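Local structure of AclR protein (Streptomyces galilaeus, 2GEY) at residues G24-K27 against H28-P31; E12-A15 against A16-W20. The protein is a putative hydroxylase of the SnoaL-like family, thought to act in the biosynthesis of an aromatic polyketide antibiotic. All coordinates share one frame; numbering follows the deposited sequence.

Contact 1: residues G24-K27 against H28-P31; sequences GIIK and HWSP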
loop_
_atom_site.group_PDB
_atom_site.type_symbol
_atom_site.label_atom_id
_atom_site.label_comp_id
_atom_site.label_asym_id
_atom_site.label_seq_id
_atom_site.Cartn_x
_atom_site.Cartn_y
_atom_site.Cartn_z
ATOM N N GLY A 24 11.410 4.121 -22.668
ATOM C CA GLY A 24 12.445 4.483 -21.693
ATOM C C GLY A 24 12.351 3.748 -20.371
ATOM O O GLY A 24 13.286 3.771 -19.572
ATOM N N ILE A 25 11.213 3.100 -20.130
ATOM C CA ILE A 25 11.052 2.233 -18.977
ATOM C C ILE A 25 11.461 0.810 -19.365
ATOM O O ILE A 25 12.319 0.197 -18.726
ATOM C CB ILE A 25 9.580 2.225 -18.499
ATOM C CG1 ILE A 25 9.119 3.644 -18.155
ATOM C CG2 ILE A 25 9.388 1.282 -17.320
ATOM C CD1 ILE A 25 7.650 3.801 -18.193
ATOM N N ILE A 26 10.863 0.292 -20.433
ATOM C CA ILE A 26 11.026 -1.111 -20.804
ATOM C C ILE A 26 12.469 -1.432 -21.237
ATOM O O ILE A 26 12.910 -2.583 -21.171
ATOM C CB ILE A 26 9.964 -1.507 -21.873
ATOM C CG1 ILE A 26 8.566 -1.464 -21.236
ATOM C CG2 ILE A 26 10.238 -2.885 -22.450
ATOM C CD1 ILE A 26 7.428 -1.286 -22.214
ATOM N N LYS A 27 13.212 -0.413 -21.664
ATOM C CA LYS A 27 14.611 -0.633 -22.067
ATOM C C LYS A 27 15.481 -1.136 -20.910
ATOM O O LYS A 27 16.558 -1.687 -21.135
ATOM C CB LYS A 27 15.219 0.641 -22.655
ATOM C CG LYS A 27 15.396 1.765 -21.676
ATOM C CD LYS A 27 15.858 3.038 -22.363
ATOM C CE LYS A 27 17.321 3.004 -22.697
ATOM N NZ LYS A 27 17.807 4.361 -23.098
ATOM N N HIS A 28 15.016 -0.935 -19.680
ATOM C CA HIS A 28 15.754 -1.361 -18.491
ATOM C C HIS A 28 15.342 -2.740 -18.003
ATOM O O HIS A 28 15.927 -3.265 -17.050
ATOM C CB HIS A 28 15.562 -0.342 -17.378
ATOM C CG HIS A 28 16.160 0.990 -17.684
ATOM N ND1 HIS A 28 17.522 1.182 -17.788
ATOM C CD2 HIS A 28 15.588 2.190 -17.944
ATOM C CE1 HIS A 28 17.762 2.452 -18.067
ATOM N NE2 HIS A 28 16.606 3.082 -18.176
ATOM N N TRP A 29 14.339 -3.330 -18.651
ATOM C CA TRP A 29 13.876 -4.658 -18.274
ATOM C C TRP A 29 14.769 -5.717 -18.867
ATOM O O TRP A 29 15.145 -5.639 -20.042
ATOM C CB TRP A 29 12.468 -4.903 -18.797
ATOM C CG TRP A 29 11.400 -4.103 -18.178
ATOM C CD1 TRP A 29 11.521 -3.138 -17.236
ATOM C CD2 TRP A 29 10.012 -4.186 -18.499
ATOM N NE1 TRP A 29 10.286 -2.621 -16.925
ATOM C CE2 TRP A 29 9.341 -3.249 -17.695
ATOM C CE3 TRP A 29 9.271 -4.976 -19.381
ATOM C CZ2 TRP A 29 7.951 -3.077 -17.751
ATOM C CZ3 TRP A 29 7.893 -4.800 -19.438
ATOM C CH2 TRP A 29 7.251 -3.860 -18.632
ATOM N N SER A 30 15.092 -6.730 -18.076
ATOM C CA SER A 30 15.713 -7.926 -18.625
ATOM C C SER A 30 14.733 -8.626 -19.571
ATOM O O SER A 30 13.519 -8.567 -19.368
ATOM C CB SER A 30 16.104 -8.894 -17.511
ATOM O OG SER A 30 16.427 -10.171 -18.029
ATOM N N PRO A 31 15.253 -9.314 -20.599
ATOM C CA PRO A 31 14.405 -10.220 -21.379
ATOM C C PRO A 31 13.688 -11.267 -20.522
ATOM O O PRO A 31 12.627 -11.752 -20.910
ATOM C CB PRO A 31 15.396 -10.916 -22.313
ATOM C CG PRO A 31 16.557 -10.001 -22.398
ATOM C CD PRO A 31 16.639 -9.280 -21.097
HETATM O O HOH W 1 15.131 5.530 -19.025
#
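The indole of Trp-29 carries Ile-26 on one face, and the imidazole of His-28 carries a methylene of Lys-27, where the short helix 23-26 gives way through a type I beta turn, Ile-26 to Trp-29, to strand 29-30 of this SnoaL-like alpha+beta barrel. Over the indole the contact is CH-pi: in the conformer described here, one of two that Ile-26 adopts, Ile-26 CG1 stands 3.7 Å from the centroid of the six-membered ring, only 8° off its normal, while Ile-26 CG2 reaches Trp-29 CE3. With CG1 anti to the carbonyl carbon (chi1 -67°), that branch comes to lie over the benzene half of the indole, where an apolar, beta-branched residue is well suited.

The histidine is met less squarely. The lysine runs alongside it, and its CG methylene covers part of one face, toward the rim, while its ammonium group stays apart from the imidazole. At the histidine's edge the partners are polar. A water in the ring plane is hydrogen-bonded to NE2 and donates to Gly-24 O, bridging the ring to the helix backbone; Gly-24 O itself is 3.2 Å from His-28 CD2.

The turn is closed by Trp-29 N, which donates to Ile-26 O at 3.0 Å, and His-28 N binds Ile-25 O one residue earlier. Ile-25 packs its side chain on helix 3-18, and Met-47 and Met-51 of helix 44-57 touch Trp-29, whose ring also meets His-35 edge-to-face. Between the two segments, the pyrrole half of the indole meets Ile-25 through its nitrogen, NE1 lying 4.0 Å from Ile-25 CG2.

Contact 2: residues E12-A15 against A16-W20; sequences EMVA and AWNRW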
loop_
_atom_site.group_PDB
_atom_site.type_symbol
_atom_site.label_atom_id
_atom_site.label_comp_id
_atom_site.label_asym_id
_atom_site.label_seq_id
_atom_site.Cartn_x
_atom_site.Cartn_y
_atom_site.Cartn_z
ATOM N N GLU A 12 15.590 7.067 -13.354
ATOM C CA GLU A 12 15.501 7.258 -14.804
ATOM C C GLU A 12 14.230 6.655 -15.376
ATOM O O GLU A 12 13.638 7.205 -16.315
ATOM C CB GLU A 12 16.747 6.707 -15.513
ATOM C CG GLU A 12 17.990 7.553 -15.268
ATOM C CD GLU A 12 17.754 9.018 -15.534
ATOM O OE1 GLU A 12 17.663 9.404 -16.722
ATOM O OE2 GLU A 12 17.630 9.786 -14.548
ATOM N N MET A 13 13.815 5.525 -14.818
ATOM C CA MET A 13 12.544 4.921 -15.168
ATOM C C MET A 13 11.372 5.824 -14.752
ATOM O O MET A 13 10.441 6.018 -15.522
ATOM C CB MET A 13 12.445 3.524 -14.555
ATOM C CG MET A 13 13.487 2.580 -15.106
ATOM S SD MET A 13 13.502 0.990 -14.252
ATOM C CE MET A 13 12.248 0.121 -15.153
ATOM N N VAL A 14 11.446 6.410 -13.561
ATOM C CA VAL A 14 10.461 7.425 -13.140
ATOM C C VAL A 14 10.450 8.606 -14.127
ATOM O O VAL A 14 9.385 9.063 -14.567
ATOM C CB VAL A 14 10.737 7.922 -11.692
ATOM C CG1 VAL A 14 9.831 9.086 -11.327
ATOM C CG2 VAL A 14 10.555 6.791 -10.677
ATOM N N ALA A 15 11.632 9.085 -14.498
ATOM C CA ALA A 15 11.727 10.206 -15.436
ATOM C C ALA A 15 11.073 9.855 -16.771
ATOM O O ALA A 15 10.410 10.700 -17.361
ATOM C CB ALA A 15 13.162 10.622 -15.646
ATOM N N ALA A 16 11.249 8.610 -17.226
ATOM C CA ALA A 16 10.626 8.121 -18.452
ATOM C C ALA A 16 9.101 8.190 -18.365
ATOM O O ALA A 16 8.447 8.673 -19.293
ATOM C CB ALA A 16 11.080 6.700 -18.760
ATOM N N TRP A 17 8.542 7.704 -17.255
ATOM C CA TRP A 17 7.109 7.853 -16.992
ATOM C C TRP A 17 6.703 9.316 -17.107
ATOM O O TRP A 17 5.687 9.638 -17.710
ATOM C CB TRP A 17 6.738 7.354 -15.590
ATOM C CG TRP A 17 6.286 5.919 -15.565
ATOM C CD1 TRP A 17 6.879 4.883 -14.920
ATOM C CD2 TRP A 17 5.136 5.380 -16.220
ATOM N NE1 TRP A 17 6.170 3.724 -15.135
ATOM C CE2 TRP A 17 5.099 4.002 -15.937
ATOM C CE3 TRP A 17 4.137 5.930 -17.026
ATOM C CZ2 TRP A 17 4.089 3.162 -16.422
ATOM C CZ3 TRP A 17 3.134 5.094 -17.510
ATOM C CH2 TRP A 17 3.124 3.724 -17.201
ATOM N N ASN A 18 7.501 10.190 -16.516
ATOM C CA ASN A 18 7.117 11.597 -16.389
ATOM C C ASN A 18 7.235 12.409 -17.670
ATOM O O ASN A 18 6.706 13.530 -17.736
ATOM C CB ASN A 18 7.895 12.261 -15.252
ATOM C CG ASN A 18 7.323 11.911 -13.880
ATOM O OD1 ASN A 18 6.150 11.519 -13.767
ATOM N ND2 ASN A 18 8.130 12.064 -12.840
ATOM N N ARG A 19 7.928 11.865 -18.664
ATOM C CA ARG A 19 7.880 12.410 -20.028
ATOM C C ARG A 19 7.044 11.528 -20.967
ATOM O O ARG A 19 7.029 11.732 -22.189
ATOM C CB ARG A 19 9.290 12.659 -20.579
ATOM C CG ARG A 19 10.128 11.453 -20.736
ATOM C CD ARG A 19 11.424 11.736 -21.528
ATOM N NE ARG A 19 12.056 10.456 -21.786
ATOM C CZ ARG A 19 12.882 9.835 -20.954
ATOM N NH1 ARG A 19 13.266 10.403 -19.826
ATOM N NH2 ARG A 19 13.347 8.636 -21.276
ATOM N N TRP A 20 6.316 10.582 -20.379
ATOM C CA TRP A 20 5.359 9.741 -21.100
ATOM C C TRP A 20 6.001 8.907 -22.215
ATOM O O TRP A 20 5.454 8.800 -23.323
ATOM C CB TRP A 20 4.202 10.610 -21.616
ATOM C CG TRP A 20 3.727 11.523 -20.540
ATOM C CD1 TRP A 20 3.155 11.161 -19.356
ATOM C CD2 TRP A 20 3.835 12.948 -20.512
ATOM N NE1 TRP A 20 2.887 12.270 -18.604
ATOM C CE2 TRP A 20 3.298 13.383 -19.286
ATOM C CE3 TRP A 20 4.345 13.900 -21.400
ATOM C CZ2 TRP A 20 3.242 14.728 -18.929
ATOM C CZ3 TRP A 20 4.292 15.238 -21.042
ATOM C CH2 TRP A 20 3.736 15.640 -19.823
HETATM O O HOH W 2 14.934 8.588 -18.287
#
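Val-14 and Asn-18, one helical turn apart, lie side by side and point the same way, with Val-14 CG1 3.7 Å from Asn-18 ND2. The valine branch is put there by its torsion, CG1 anti to the backbone N (chi1 173°). Asn-18 keeps its amide beside the helix, its OD1 accepting from Leu-63 N of strand 62-71, on which Val-14 also packs; a small polar residue thus links the helix end to the sheet, next to an apolar one that fills the interface.

Another flank of the helix is polar. Arg-19 folds back along it, CG between its backbone N and carbonyl carbon (chi1 63°), then runs extended to NE, so that Ala-16 CA lies over one face of the guanidinium, 3.7 Å from its plane and toward the rim. NH1 gives a bond of 2.9 Å to a water in the plane of the group, and this water donates to Glu-12 O and, more distantly, to Glu-12 OE1. The acid and the arginine are therefore joined through water, while NH2 forms a salt bridge with Asp-21. The small methyls of Ala-15 and Ala-16 let the long chain lie close.

Trp-17 directs its indole away from the preceding turn, to Met-51 and Leu-63, with a glycerol, probably from the crystallisation liquor, beside it. Down the backbone, Trp-17 N meets Met-13 O at 3.1 Å, nearly straight at 169°, but Arg-19 N to Ala-15 O is weak. The helix ends there in a Schellman motif: Trp-20, at positive phi, is its C-prime residue, Trp-20 N binding Trp-17 O and Asp-21 N binding Ala-16 O.

How the contacts relate
From the N terminus the chain first passes contact 2, in the last turns of helix 3-18, and then contact 1, where helix 23-26 runs into strand 29-30. Each closes only a local turn, and they stand in series, neither nested nor crossed. Their centres are 12 Å apart, yet they touch: Ile-25 CD1 lies 3.4 Å from Trp-17 NE1, His-28 CD2 packs on Met-13 CG, and Gly-24, having no side chain, sits close against Ala-16. The short helix thus folds back on the long one. Both contacts also reach Met-51 of helix 44-57, while contact 2 meets strand 62-71 and contact 1 strand 113-122.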